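Local coordinates for protein delta toxin (Clostridium perfringens, PDB 2YGT) that is a haemolytic beta-pore-forming toxin that probably assembles into a transmembrane barrel in the host cell membrane, as related leukocidin-type haemolysins do, at residues K27-Y32 / D55-E60; S44-D49 / E275-E280; S59-I64 / A235-K240; V112-I117 / T136-S141; A171-E176 / P227-V232. All coordinates share one frame; numbering follows the deposited sequence.

Contact 1 of 5, residues K27-Y32 / D55-E60; sequences KQIRKY and DKFSSE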
# COMPACT_ATOMS: atom_id res chain seq x y z
N LYS A 27 27.26 -7.28 21.95
CA LYS A 27 25.89 -7.77 22.02
C LYS A 27 25.41 -8.27 20.66
O LYS A 27 25.60 -7.61 19.64
CB LYS A 27 24.95 -6.69 22.56
CG LYS A 27 25.30 -6.21 23.96
CD LYS A 27 24.20 -5.34 24.55
CE LYS A 27 24.62 -4.75 25.89
NZ LYS A 27 23.54 -3.92 26.50
N GLN A 28 24.79 -9.45 20.66
CA GLN A 28 24.39 -10.10 19.42
C GLN A 28 22.90 -10.41 19.36
O GLN A 28 22.31 -10.86 20.34
CB GLN A 28 25.21 -11.38 19.22
CG GLN A 28 24.68 -12.30 18.14
CD GLN A 28 25.58 -13.50 17.90
OE1 GLN A 28 26.80 -13.40 18.02
NE2 GLN A 28 24.98 -14.64 17.57
N ILE A 29 22.30 -10.15 18.20
CA ILE A 29 20.90 -10.50 17.97
C ILE A 29 20.74 -11.20 16.62
O ILE A 29 21.63 -11.14 15.77
CB ILE A 29 19.99 -9.25 18.01
CG1 ILE A 29 20.18 -8.41 16.74
CG2 ILE A 29 20.26 -8.43 19.26
CD1 ILE A 29 19.33 -7.17 16.71
N ARG A 30 19.61 -11.87 16.43
CA ARG A 30 19.38 -12.61 15.19
C ARG A 30 18.09 -12.17 14.50
O ARG A 30 17.14 -11.76 15.16
CB ARG A 30 19.37 -14.11 15.46
CG ARG A 30 20.60 -14.60 16.21
CD ARG A 30 20.85 -16.08 16.00
NE ARG A 30 22.19 -16.47 16.44
CZ ARG A 30 22.78 -17.61 16.12
NH1 ARG A 30 22.16 -18.49 15.35
NH2 ARG A 30 24.00 -17.87 16.57
N LYS A 31 18.08 -12.27 13.18
CA LYS A 31 16.91 -11.91 12.39
C LYS A 31 16.51 -13.03 11.45
O LYS A 31 17.32 -13.48 10.63
CB LYS A 31 17.17 -10.63 11.59
CG LYS A 31 15.98 -10.16 10.78
CD LYS A 31 16.33 -9.00 9.87
CE LYS A 31 17.14 -9.46 8.66
NZ LYS A 31 17.36 -8.35 7.70
N TYR A 32 15.27 -13.49 11.56
CA TYR A 32 14.77 -14.57 10.72
C TYR A 32 13.74 -14.03 9.73
O TYR A 32 12.80 -13.34 10.12
CB TYR A 32 14.14 -15.67 11.58
CG TYR A 32 15.09 -16.27 12.59
CD1 TYR A 32 15.90 -17.35 12.26
CD2 TYR A 32 15.18 -15.74 13.87
CE1 TYR A 32 16.77 -17.89 13.19
CE2 TYR A 32 16.05 -16.28 14.81
CZ TYR A 32 16.85 -17.35 14.46
OH TYR A 32 17.71 -17.88 15.39
N ASP A 55 16.07 -10.82 20.06
CA ASP A 55 16.90 -9.88 20.78
C ASP A 55 16.74 -10.11 22.28
O ASP A 55 15.79 -9.64 22.89
CB ASP A 55 16.50 -8.45 20.41
CG ASP A 55 17.29 -7.40 21.16
OD1 ASP A 55 18.15 -7.77 21.98
OD2 ASP A 55 17.07 -6.19 20.91
N LYS A 56 17.68 -10.86 22.85
CA LYS A 56 17.61 -11.24 24.27
C LYS A 56 17.70 -10.04 25.20
O LYS A 56 17.37 -10.14 26.38
CB LYS A 56 18.72 -12.24 24.61
CG LYS A 56 18.54 -13.61 23.98
CD LYS A 56 19.82 -14.42 24.08
CE LYS A 56 19.65 -15.80 23.48
NZ LYS A 56 20.94 -16.54 23.42
N PHE A 57 18.15 -8.91 24.66
CA PHE A 57 18.34 -7.70 25.46
C PHE A 57 17.09 -6.82 25.43
O PHE A 57 17.03 -5.79 26.10
CB PHE A 57 19.57 -6.94 24.98
CG PHE A 57 20.79 -7.81 24.81
CD1 PHE A 57 21.58 -8.13 25.90
CD2 PHE A 57 21.12 -8.32 23.57
CE1 PHE A 57 22.70 -8.93 25.75
CE2 PHE A 57 22.23 -9.12 23.41
CZ PHE A 57 23.02 -9.43 24.50
N SER A 58 16.11 -7.23 24.65
CA SER A 58 14.83 -6.53 24.60
C SER A 58 13.84 -7.24 25.51
O SER A 58 13.86 -8.47 25.62
CB SER A 58 14.29 -6.50 23.17
OG SER A 58 12.95 -6.07 23.15
N SER A 59 12.97 -6.47 26.15
CA SER A 59 12.00 -7.02 27.10
C SER A 59 10.88 -7.79 26.41
O SER A 59 10.08 -8.46 27.07
CB SER A 59 11.41 -5.91 27.97
OG SER A 59 10.59 -5.04 27.21
N GLU A 60 10.81 -7.70 25.09
CA GLU A 60 9.79 -8.42 24.34
C GLU A 60 10.24 -8.82 22.94
O GLU A 60 11.37 -8.54 22.54
CB GLU A 60 8.49 -7.60 24.28
CG GLU A 60 8.68 -6.17 23.83
CD GLU A 60 7.40 -5.36 23.95
OE1 GLU A 60 6.37 -5.93 24.39
OE2 GLU A 60 7.41 -4.16 23.59
O HOH W 1 19.90 -11.89 21.33

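Contact 2 of 5, residues S44-D49 / E275-E280; sequences SKITVD and ETVKFE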
# COMPACT_ATOMS: atom_id res chain seq x y z
N SER A 44 -5.88 -9.75 -7.37
CA SER A 44 -5.00 -8.89 -6.59
C SER A 44 -3.93 -9.78 -5.97
O SER A 44 -4.18 -10.95 -5.69
CB SER A 44 -5.77 -8.15 -5.50
OG SER A 44 -6.50 -7.07 -6.04
N LYS A 45 -2.75 -9.23 -5.75
CA LYS A 45 -1.65 -10.00 -5.18
C LYS A 45 -1.17 -9.37 -3.89
O LYS A 45 -1.02 -8.15 -3.79
CB LYS A 45 -0.50 -10.11 -6.18
CG LYS A 45 -0.85 -10.88 -7.45
CD LYS A 45 0.15 -10.60 -8.56
N ILE A 46 -0.93 -10.21 -2.88
CA ILE A 46 -0.34 -9.75 -1.64
C ILE A 46 0.88 -10.60 -1.29
O ILE A 46 0.85 -11.82 -1.40
CB ILE A 46 -1.34 -9.77 -0.47
CG1 ILE A 46 -0.71 -9.18 0.79
CG2 ILE A 46 -1.81 -11.19 -0.20
CD1 ILE A 46 -0.24 -7.76 0.62
N THR A 47 1.95 -9.92 -0.90
CA THR A 47 3.15 -10.59 -0.42
C THR A 47 3.56 -9.98 0.91
O THR A 47 3.71 -8.76 1.02
CB THR A 47 4.31 -10.46 -1.41
OG1 THR A 47 4.07 -11.30 -2.55
CG2 THR A 47 5.62 -10.87 -0.76
N VAL A 48 3.75 -10.82 1.92
CA VAL A 48 4.21 -10.35 3.22
C VAL A 48 5.61 -10.86 3.52
O VAL A 48 5.87 -12.06 3.47
CB VAL A 48 3.25 -10.75 4.36
CG1 VAL A 48 1.97 -9.94 4.28
CG2 VAL A 48 2.96 -12.25 4.31
N ASP A 49 6.51 -9.94 3.83
CA ASP A 49 7.85 -10.29 4.27
C ASP A 49 7.93 -10.02 5.76
O ASP A 49 7.89 -8.87 6.20
CB ASP A 49 8.90 -9.46 3.53
CG ASP A 49 8.89 -9.70 2.03
OD1 ASP A 49 8.68 -10.86 1.61
OD2 ASP A 49 9.09 -8.73 1.27
N GLU A 275 -11.36 -7.39 -0.58
CA GLU A 275 -10.95 -8.77 -0.37
C GLU A 275 -10.01 -8.86 0.83
O GLU A 275 -9.22 -7.96 1.08
CB GLU A 275 -10.25 -9.30 -1.63
CG GLU A 275 -11.18 -9.49 -2.82
CD GLU A 275 -10.42 -9.62 -4.13
OE1 GLU A 275 -9.35 -9.00 -4.27
OE2 GLU A 275 -10.91 -10.33 -5.03
N THR A 276 -10.10 -9.97 1.56
CA THR A 276 -9.33 -10.13 2.78
C THR A 276 -8.57 -11.45 2.83
O THR A 276 -9.12 -12.51 2.52
CB THR A 276 -10.22 -10.01 4.03
OG1 THR A 276 -10.87 -8.73 4.04
CG2 THR A 276 -9.40 -10.18 5.31
N VAL A 277 -7.30 -11.38 3.23
CA VAL A 277 -6.47 -12.56 3.36
C VAL A 277 -5.94 -12.68 4.79
O VAL A 277 -5.47 -11.71 5.36
CB VAL A 277 -5.28 -12.53 2.38
CG1 VAL A 277 -4.40 -13.75 2.56
CG2 VAL A 277 -5.78 -12.45 0.95
N LYS A 278 -6.03 -13.88 5.35
CA LYS A 278 -5.56 -14.10 6.72
C LYS A 278 -4.18 -14.75 6.77
O LYS A 278 -3.87 -15.65 5.99
CB LYS A 278 -6.57 -14.95 7.50
CG LYS A 278 -7.89 -14.26 7.79
CD LYS A 278 -8.70 -15.05 8.80
N PHE A 279 -3.34 -14.28 7.69
CA PHE A 279 -2.01 -14.83 7.87
C PHE A 279 -1.76 -15.17 9.33
O PHE A 279 -2.14 -14.41 10.22
CB PHE A 279 -0.94 -13.85 7.39
CG PHE A 279 -0.84 -13.74 5.89
CD1 PHE A 279 -0.21 -14.72 5.15
CD2 PHE A 279 -1.38 -12.65 5.23
CE1 PHE A 279 -0.12 -14.63 3.78
CE2 PHE A 279 -1.28 -12.54 3.86
CZ PHE A 279 -0.65 -13.53 3.13
N GLU A 280 -1.12 -16.30 9.59
CA GLU A 280 -0.72 -16.66 10.94
C GLU A 280 0.78 -16.47 11.11
O GLU A 280 1.57 -16.87 10.25
CB GLU A 280 -1.11 -18.10 11.29
CG GLU A 280 -0.79 -18.45 12.74
CD GLU A 280 -1.23 -19.86 13.13
OE1 GLU A 280 -0.51 -20.83 12.80
OE2 GLU A 280 -2.29 -19.99 13.77

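Contact 3 of 5, residues S59-I64 / A235-K240; sequences SEMTTI and APNGTK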
# COMPACT_ATOMS: atom_id res chain seq x y z
N SER A 59 12.97 -6.47 26.15
CA SER A 59 12.00 -7.02 27.10
C SER A 59 10.88 -7.79 26.41
O SER A 59 10.08 -8.46 27.07
CB SER A 59 11.41 -5.91 27.97
OG SER A 59 10.59 -5.04 27.21
N GLU A 60 10.81 -7.70 25.09
CA GLU A 60 9.79 -8.42 24.34
C GLU A 60 10.24 -8.82 22.94
O GLU A 60 11.37 -8.54 22.54
CB GLU A 60 8.49 -7.60 24.28
CG GLU A 60 8.68 -6.17 23.83
CD GLU A 60 7.40 -5.36 23.95
OE1 GLU A 60 6.37 -5.93 24.39
OE2 GLU A 60 7.41 -4.16 23.59
N MET A 61 9.36 -9.49 22.20
CA MET A 61 9.65 -9.95 20.85
C MET A 61 9.13 -8.98 19.79
O MET A 61 8.02 -8.47 19.89
CB MET A 61 9.07 -11.34 20.62
CG MET A 61 9.65 -12.42 21.53
SD MET A 61 9.10 -14.07 21.07
CE MET A 61 7.33 -13.91 21.30
N THR A 62 9.95 -8.75 18.76
CA THR A 62 9.61 -7.79 17.72
C THR A 62 9.67 -8.42 16.34
O THR A 62 10.67 -9.04 15.97
CB THR A 62 10.56 -6.56 17.75
OG1 THR A 62 10.38 -5.84 18.97
CG2 THR A 62 10.28 -5.64 16.57
N THR A 63 8.59 -8.26 15.57
CA THR A 63 8.56 -8.72 14.19
C THR A 63 8.18 -7.59 13.24
O THR A 63 7.14 -6.96 13.39
CB THR A 63 7.59 -9.89 14.00
OG1 THR A 63 7.97 -10.98 14.85
CG2 THR A 63 7.60 -10.36 12.56
N ILE A 64 9.04 -7.34 12.26
CA ILE A 64 8.79 -6.31 11.27
C ILE A 64 8.15 -6.94 10.04
O ILE A 64 8.64 -7.93 9.51
CB ILE A 64 10.09 -5.60 10.85
CG1 ILE A 64 10.80 -5.03 12.08
CG2 ILE A 64 9.80 -4.50 9.85
CD1 ILE A 64 12.19 -4.50 11.80
N ALA A 235 5.27 -8.75 20.89
CA ALA A 235 4.55 -9.82 21.56
C ALA A 235 5.32 -10.24 22.81
O ALA A 235 6.55 -10.25 22.81
CB ALA A 235 4.37 -11.01 20.62
N PRO A 236 4.59 -10.57 23.89
CA PRO A 236 5.22 -11.06 25.12
C PRO A 236 6.17 -12.20 24.82
O PRO A 236 5.91 -12.99 23.90
CB PRO A 236 4.02 -11.55 25.94
CG PRO A 236 2.88 -10.71 25.47
CD PRO A 236 3.13 -10.48 24.00
N ASN A 237 7.26 -12.30 25.58
CA ASN A 237 8.34 -13.24 25.29
C ASN A 237 7.92 -14.66 24.93
O ASN A 237 8.54 -15.30 24.08
CB ASN A 237 9.36 -13.26 26.43
CG ASN A 237 10.40 -12.16 26.29
OD1 ASN A 237 10.62 -11.63 25.21
ND2 ASN A 237 11.05 -11.83 27.40
N GLY A 238 6.88 -15.17 25.58
CA GLY A 238 6.48 -16.55 25.38
C GLY A 238 5.54 -16.84 24.23
O GLY A 238 5.25 -18.01 23.94
N THR A 239 5.07 -15.80 23.56
CA THR A 239 4.06 -15.93 22.50
C THR A 239 4.43 -16.94 21.42
O THR A 239 5.53 -16.90 20.86
CB THR A 239 3.75 -14.57 21.84
OG1 THR A 239 3.49 -13.59 22.85
CG2 THR A 239 2.54 -14.68 20.92
N LYS A 240 3.51 -17.85 21.12
CA LYS A 240 3.73 -18.87 20.10
C LYS A 240 3.18 -18.46 18.74
O LYS A 240 3.88 -18.50 17.74
CB LYS A 240 3.11 -20.20 20.54
CG LYS A 240 3.85 -20.89 21.67
O HOH W 2 7.88 -10.10 27.17

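Contact 4 of 5, residues V112-I117 / T136-S141; sequences VPKNTI and TSNKAS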
# COMPACT_ATOMS: atom_id res chain seq x y z
N VAL A 112 4.38 2.50 8.65
CA VAL A 112 4.68 3.51 7.64
C VAL A 112 3.97 3.12 6.35
O VAL A 112 3.76 1.93 6.10
CB VAL A 112 6.19 3.62 7.38
CG1 VAL A 112 6.88 4.38 8.51
CG2 VAL A 112 6.79 2.23 7.20
N PRO A 113 3.59 4.11 5.53
CA PRO A 113 3.81 5.55 5.69
C PRO A 113 2.99 6.16 6.83
O PRO A 113 1.96 5.61 7.21
CB PRO A 113 3.34 6.14 4.35
CG PRO A 113 3.23 4.98 3.41
CD PRO A 113 2.91 3.80 4.25
N LYS A 114 3.46 7.29 7.35
CA LYS A 114 2.75 8.01 8.40
C LYS A 114 1.97 9.17 7.80
O LYS A 114 2.33 9.68 6.74
CB LYS A 114 3.72 8.58 9.43
CG LYS A 114 4.59 7.55 10.12
CD LYS A 114 5.57 8.25 11.05
CE LYS A 114 6.53 7.26 11.68
NZ LYS A 114 7.55 7.96 12.50
N ASN A 115 0.92 9.58 8.50
CA ASN A 115 0.14 10.75 8.10
C ASN A 115 -0.18 10.76 6.61
O ASN A 115 -0.84 9.86 6.10
CB ASN A 115 0.85 12.04 8.52
CG ASN A 115 1.07 12.12 10.02
OD1 ASN A 115 2.15 12.47 10.49
ND2 ASN A 115 0.04 11.78 10.79
N THR A 116 0.31 11.78 5.91
CA THR A 116 0.03 11.93 4.49
C THR A 116 1.31 12.09 3.67
O THR A 116 2.23 12.81 4.06
CB THR A 116 -0.90 13.13 4.22
OG1 THR A 116 -2.10 12.99 4.98
CG2 THR A 116 -1.25 13.21 2.74
N ILE A 117 1.36 11.40 2.53
CA ILE A 117 2.49 11.48 1.61
C ILE A 117 1.99 11.81 0.21
O ILE A 117 1.10 11.14 -0.32
CB ILE A 117 3.28 10.16 1.57
CG1 ILE A 117 3.70 9.75 2.98
CG2 ILE A 117 4.50 10.30 0.67
CD1 ILE A 117 4.70 10.70 3.60
N THR A 136 10.92 5.02 12.86
CA THR A 136 10.27 4.99 11.55
C THR A 136 10.41 6.33 10.85
O THR A 136 10.14 7.38 11.43
CB THR A 136 8.79 4.61 11.66
OG1 THR A 136 8.19 5.28 12.77
CG2 THR A 136 8.63 3.11 11.85
N SER A 137 10.83 6.28 9.59
CA SER A 137 11.04 7.49 8.82
C SER A 137 10.25 7.45 7.52
O SER A 137 10.15 6.41 6.88
CB SER A 137 12.53 7.66 8.51
OG SER A 137 12.75 8.71 7.59
N ASN A 138 9.68 8.59 7.14
CA ASN A 138 9.09 8.73 5.82
C ASN A 138 10.18 9.15 4.83
O ASN A 138 9.89 9.58 3.71
CB ASN A 138 7.93 9.73 5.83
CG ASN A 138 6.62 9.10 6.29
OD1 ASN A 138 6.56 7.90 6.56
ND2 ASN A 138 5.58 9.91 6.39
N LYS A 139 11.43 9.02 5.26
CA LYS A 139 12.59 9.24 4.41
C LYS A 139 13.30 7.91 4.16
O LYS A 139 12.88 6.87 4.69
CB LYS A 139 13.54 10.26 5.03
N ALA A 140 14.38 7.94 3.39
CA ALA A 140 14.92 6.73 2.79
C ALA A 140 16.00 5.96 3.56
O ALA A 140 16.01 4.73 3.53
CB ALA A 140 15.40 7.02 1.37
N SER A 141 16.91 6.67 4.23
CA SER A 141 18.08 6.02 4.84
C SER A 141 18.94 5.42 3.71
O SER A 141 18.82 5.88 2.57
CB SER A 141 17.62 4.98 5.88
OG SER A 141 17.23 3.77 5.27

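Contact 5 of 5, residues A171-E176 / P227-V232; sequences ASWNTE and PNFGVV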
# COMPACT_ATOMS: atom_id res chain seq x y z
N ALA A 171 -3.54 -0.89 11.06
CA ALA A 171 -2.92 0.17 10.28
C ALA A 171 -3.60 0.20 8.91
O ALA A 171 -3.67 -0.83 8.24
CB ALA A 171 -1.43 -0.08 10.14
N SER A 172 -4.08 1.37 8.51
CA SER A 172 -4.85 1.51 7.28
C SER A 172 -4.33 2.64 6.40
O SER A 172 -3.98 3.71 6.90
CB SER A 172 -6.32 1.75 7.60
OG SER A 172 -6.78 0.83 8.56
N TRP A 173 -4.31 2.42 5.09
CA TRP A 173 -3.86 3.44 4.15
C TRP A 173 -4.85 3.64 3.01
O TRP A 173 -5.37 2.68 2.45
CB TRP A 173 -2.49 3.09 3.58
CG TRP A 173 -1.40 3.00 4.60
CD1 TRP A 173 -0.59 4.01 5.03
CD2 TRP A 173 -1.00 1.83 5.32
NE1 TRP A 173 0.30 3.54 5.97
CE2 TRP A 173 0.07 2.20 6.17
CE3 TRP A 173 -1.43 0.50 5.33
CZ2 TRP A 173 0.70 1.30 7.02
CZ3 TRP A 173 -0.80 -0.40 6.17
CH2 TRP A 173 0.25 0.00 7.00
N ASN A 174 -5.10 4.90 2.69
CA ASN A 174 -5.88 5.26 1.51
C ASN A 174 -4.97 5.90 0.48
O ASN A 174 -4.33 6.92 0.74
CB ASN A 174 -7.00 6.23 1.87
CG ASN A 174 -8.25 5.53 2.38
OD1 ASN A 174 -8.38 4.31 2.26
ND2 ASN A 174 -9.17 6.30 2.94
N THR A 175 -4.90 5.28 -0.70
CA THR A 175 -4.21 5.88 -1.83
C THR A 175 -5.25 6.33 -2.85
O THR A 175 -5.79 5.53 -3.61
CB THR A 175 -3.20 4.91 -2.45
OG1 THR A 175 -2.26 4.51 -1.45
CG2 THR A 175 -2.47 5.57 -3.60
N GLU A 176 -5.52 7.63 -2.85
CA GLU A 176 -6.60 8.20 -3.64
C GLU A 176 -6.09 9.21 -4.66
O GLU A 176 -5.12 9.93 -4.42
CB GLU A 176 -7.60 8.88 -2.71
CG GLU A 176 -8.87 9.38 -3.39
CD GLU A 176 -9.86 9.96 -2.40
OE1 GLU A 176 -9.77 9.63 -1.20
OE2 GLU A 176 -10.74 10.75 -2.83
N PRO A 227 1.39 -1.15 -3.93
CA PRO A 227 1.75 -0.58 -2.63
C PRO A 227 2.87 -1.35 -1.93
O PRO A 227 3.05 -2.54 -2.14
CB PRO A 227 0.46 -0.70 -1.82
CG PRO A 227 -0.27 -1.83 -2.45
CD PRO A 227 0.11 -1.87 -3.89
N ASN A 228 3.62 -0.64 -1.09
CA ASN A 228 4.56 -1.25 -0.18
C ASN A 228 4.43 -0.54 1.15
O ASN A 228 4.88 0.59 1.30
CB ASN A 228 5.99 -1.14 -0.72
CG ASN A 228 6.99 -1.98 0.07
OD1 ASN A 228 8.20 -1.83 -0.09
ND2 ASN A 228 6.49 -2.88 0.91
N PHE A 229 3.78 -1.19 2.11
CA PHE A 229 3.57 -0.59 3.42
C PHE A 229 4.25 -1.44 4.49
O PHE A 229 4.67 -2.57 4.23
CB PHE A 229 2.07 -0.45 3.72
CG PHE A 229 1.32 0.35 2.68
CD1 PHE A 229 1.90 1.46 2.08
CD2 PHE A 229 0.03 0.01 2.33
CE1 PHE A 229 1.21 2.20 1.14
CE2 PHE A 229 -0.67 0.75 1.38
CZ PHE A 229 -0.08 1.85 0.79
N GLY A 230 4.37 -0.90 5.70
CA GLY A 230 5.06 -1.61 6.76
C GLY A 230 4.52 -1.45 8.17
O GLY A 230 4.06 -0.37 8.55
N VAL A 231 4.57 -2.52 8.94
CA VAL A 231 4.18 -2.48 10.35
C VAL A 231 5.22 -3.15 11.24
O VAL A 231 6.05 -3.93 10.77
CB VAL A 231 2.83 -3.17 10.60
CG1 VAL A 231 1.73 -2.59 9.71
CG2 VAL A 231 2.96 -4.68 10.40
N VAL A 232 5.16 -2.83 12.53
CA VAL A 232 6.00 -3.49 13.51
C VAL A 232 5.10 -4.07 14.59
O VAL A 232 4.28 -3.36 15.17
CB VAL A 232 7.00 -2.51 14.17
CG1 VAL A 232 7.91 -3.26 15.13
CG2 VAL A 232 7.82 -1.79 13.12

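Contact 1 of 5, residues K27-Y32 / D55-E60
The Phe57 ring carries the Lys27 side chain across one face, while its rim meets the strand backbone. Lys27 CD sits 4.0 Å from the centroid of the Phe57 ring and only 9° off its normal, a CH-pi contact. Because the lysine chain is fully stretched, CB, CG and CD all run across the ring, from near the CE2 and CZ atoms toward CD1 and CE1. Near the ring plane, Gln28 O comes within 3.5 Å of Phe57 CE2, and Ile29 CG2 also lies at this edge.

Phe57 occupies the third position of a type I beta turn, Asp55 to Ser58, in the connection between antiparallel strands 45-54 and 61-72; the turn leans on the start of strand 27-39 in the same sheet. Inside the turn Asp55 forms an Asx turn: Phe57 N donates to Asp55 OD1 at 2.9 Å, arriving from above the carboxylate plane, 41° out of it. The carboxylate reaches that spot because CG is anti to the backbone N of Asp55 (chi1 178°). Its second oxygen, OD2, takes hydrogen bonds from Tyr128 OH and Gly131 N, so this buried group is held at both oxygens and its rotation is fixed.

Beside the ring edge, Ile29 CG2 packs against the same carboxylate, 3.5 Å from Asp55 OD1, and Ile130 covers both residues from a neighbouring loop. No direct hydrogen bond joins the two segments; instead a water donates to Gln28 O (2.8 Å) and accepts from Lys56 N (2.9 Å).

Contact 2 of 5, residues S44-D49 / E275-E280
Val48 and Phe279 make the aromatic part of this interface, approaching from opposite directions across the gap between two sheets. Val48 CG2 stands 4.0 Å from the centroid of the Phe279 ring, 12° off its normal, so one methyl points into the ring face in a CH-pi contact. With chi1 at -72° the other methyl, CG1, is swung to the side and only grazes the ring at CE2.

The remaining apolar contacts come from Ile46. Its CG2 branch touches Phe279 CZ at 4.2 Å, near the ring plane, and Val277 CG2 at 4.3 Å. One methyl thus fills the corner between a valine tip and the aromatic rim.

Polar atoms meet only at the segment starts, and loosely: Ser44 OG stays 3.9 Å from Glu275 OE1. The carboxylate is instead held by the turn that precedes strand 45-54, with Thr40 OG1 bonded to OE1 and Ser42 OG to OE2. No hydrogen bond crosses between the two segments.

The strand segments approach to 9.6 Å at an angle of 26° between their N-to-C directions, too far apart for backbone pairing. Ile288 and Ile246 add to the packing on Val48, and Ala38 covers Val277. Two sheets laid face to face at a small angle, joined through interlocking valine, isoleucine and phenylalanine side chains, are the geometry of an aligned beta sandwich, consistent with the beta-sandwich body of leukocidin-type toxins.

Contact 3 of 5, residues S59-I64 / A235-K240
Met61 folds its thioether against the turn that follows Ala235. CE lies 3.1 Å from Pro236 O, a tight approach, and 3.7 Å from Thr239 CB, while SD is 3.3 Å from Asn237 O. The bend at the end of the chain (chi3 -61°) turns the methyl into this ring of carbonyl oxygens, where it also meets Ala235 CB.

Two backbone hydrogen bonds place the methionine. Met61 N donates to Ala235 O at 3.0 Å, nearly straight at both ends, and Ala235 N returns a bond to Met61 O at 2.9 Å with a more bent N-H...O angle of 139°. Together they make Met61 and Ala235 an antiparallel hydrogen-bonded pair, a rung where strands 61-72 and 224-235 lie side by side in the antiparallel sheet that also holds strands 27-39 and 45-54, next to the turn leading into strand 241-259. The Met61 side chain is also about 5 Å from a bound zinc ion, close to the zinc ligands Asp54 and His286.

Further out, Asn237 reaches back along the incoming loop: its OD1 packs 3.4 Å from Glu60 CA, and its ND2 lies near Ser59 O. A water spans the same gap, donating to Ser59 O and accepting from Asn237 N. The shape of the 235-240 segment comes from a type I beta turn, Pro236 to Thr239, in which Pro236 O is gripped twice, by Thr239 N and by Thr239 OG1 at 2.7 Å. On the flank of the rung, Trp283 packs against Ala235 and Thr63.

Contact 4 of 5, residues V112-I117 / T136-S141
This contact joins the small three-stranded sheet, consistent with the folded stem of a leukocidin-type monomer, to the end of strand 107-112, and its centre is the amide of Asn138. That group binds both backbone ends of Lys114. OD1 accepts from Lys114 N at 3.3 Å, in the carbonyl plane on a lone pair, and ND2 donates to Lys114 O at 3.3 Å, which lies almost in the plane of the amide. Both bonds are long, but as a pair they fix how the amide is turned. The Ile117 side chain closes over it, CD1 pressing on ND2.

Lys114 itself reaches out at full length until NZ meets Thr136 O at 2.9 Å from above the carbonyl plane. Its approach to Thr136 OG1 is weak and less certain. Val112 CG1 packs on the same threonine, 3.7 Å from Thr136 CB. The Lys114 side chain is also about 4 Å from a bound zinc ion.

A cis peptide bond precedes Pro113, where the chain leaves strand 107-112 for strand 116-117. Asn124 of strand 121-128 packs against Val112, Pro113 and Asn138, and strand 148-155 adds Tyr154 against Pro113.

Contact 5 of 5, residues A171-E176 / P227-V232
Phe229 lays its ring against the indole of Trp173, a face-to-face stack with centroids of the phenyl and the five-membered ring 4.3 Å apart and planes inclined by 27°. The two side chains overlap antiparallel, each running out over the base of the other, so each also offers its CB to the other's face: Phe229 CB is 3.7 Å from the centroid of the indole six-membered ring, and Trp173 CB lies over the phenyl, 29° off its normal. The tightest approach is Trp173 CE3 to Phe229 CD2, 3.4 Å. Behind the phenyl, Pro227 CB covers the other face, while Thr175 OG1 sits at its edge.

At Gly230 the backbone runs by the far end of the indole, Gly230 O coming obliquely to 4.1 Å from Trp173 CZ2. Val231 then turns back toward the facing strand. Its CG1, anti to the carbonyl carbon (chi1 -55°), touches Trp173 CH2 near the ring plane at 4.0 Å and Ala171 CB at 4.1 Å.

The segment axes run nearly antiparallel with a closest approach of 8.9 Å, too wide for backbone pairing: strands 170-177 and 224-235 belong to two sheets packed across a beta-sandwich core. Trp173 NE1 donates to Pro113 O, and Thr175 OG1 is bonded to Thr161 OG1. With those buried polar atoms satisfied by other strands and turns, cohesion between the two segments rests on dispersion and CH-pi contacts, without a hydrogen bond.

In the fold
From the N terminus, contact 1 closes first, bringing the loop after strand 45-54 back to the start of strand 27-39. Contact 2 opens inside that loop and crosses it, running on to strand 263-282 to bring the two large sheets together near the C-terminal end. Contact 3 starts on residues shared with contact 1, Ser59 and Glu60, and is nested within contact 2. Contacts 4 and 5 follow in series inside contact 3: the first ties the three-stranded sheet to the end of strand 107-112, the second joins the large sheets again. Contact 5 touches contact 4, where Val112 N meets Gly230 O, and packs on contact 3 through Val232 and Thr62.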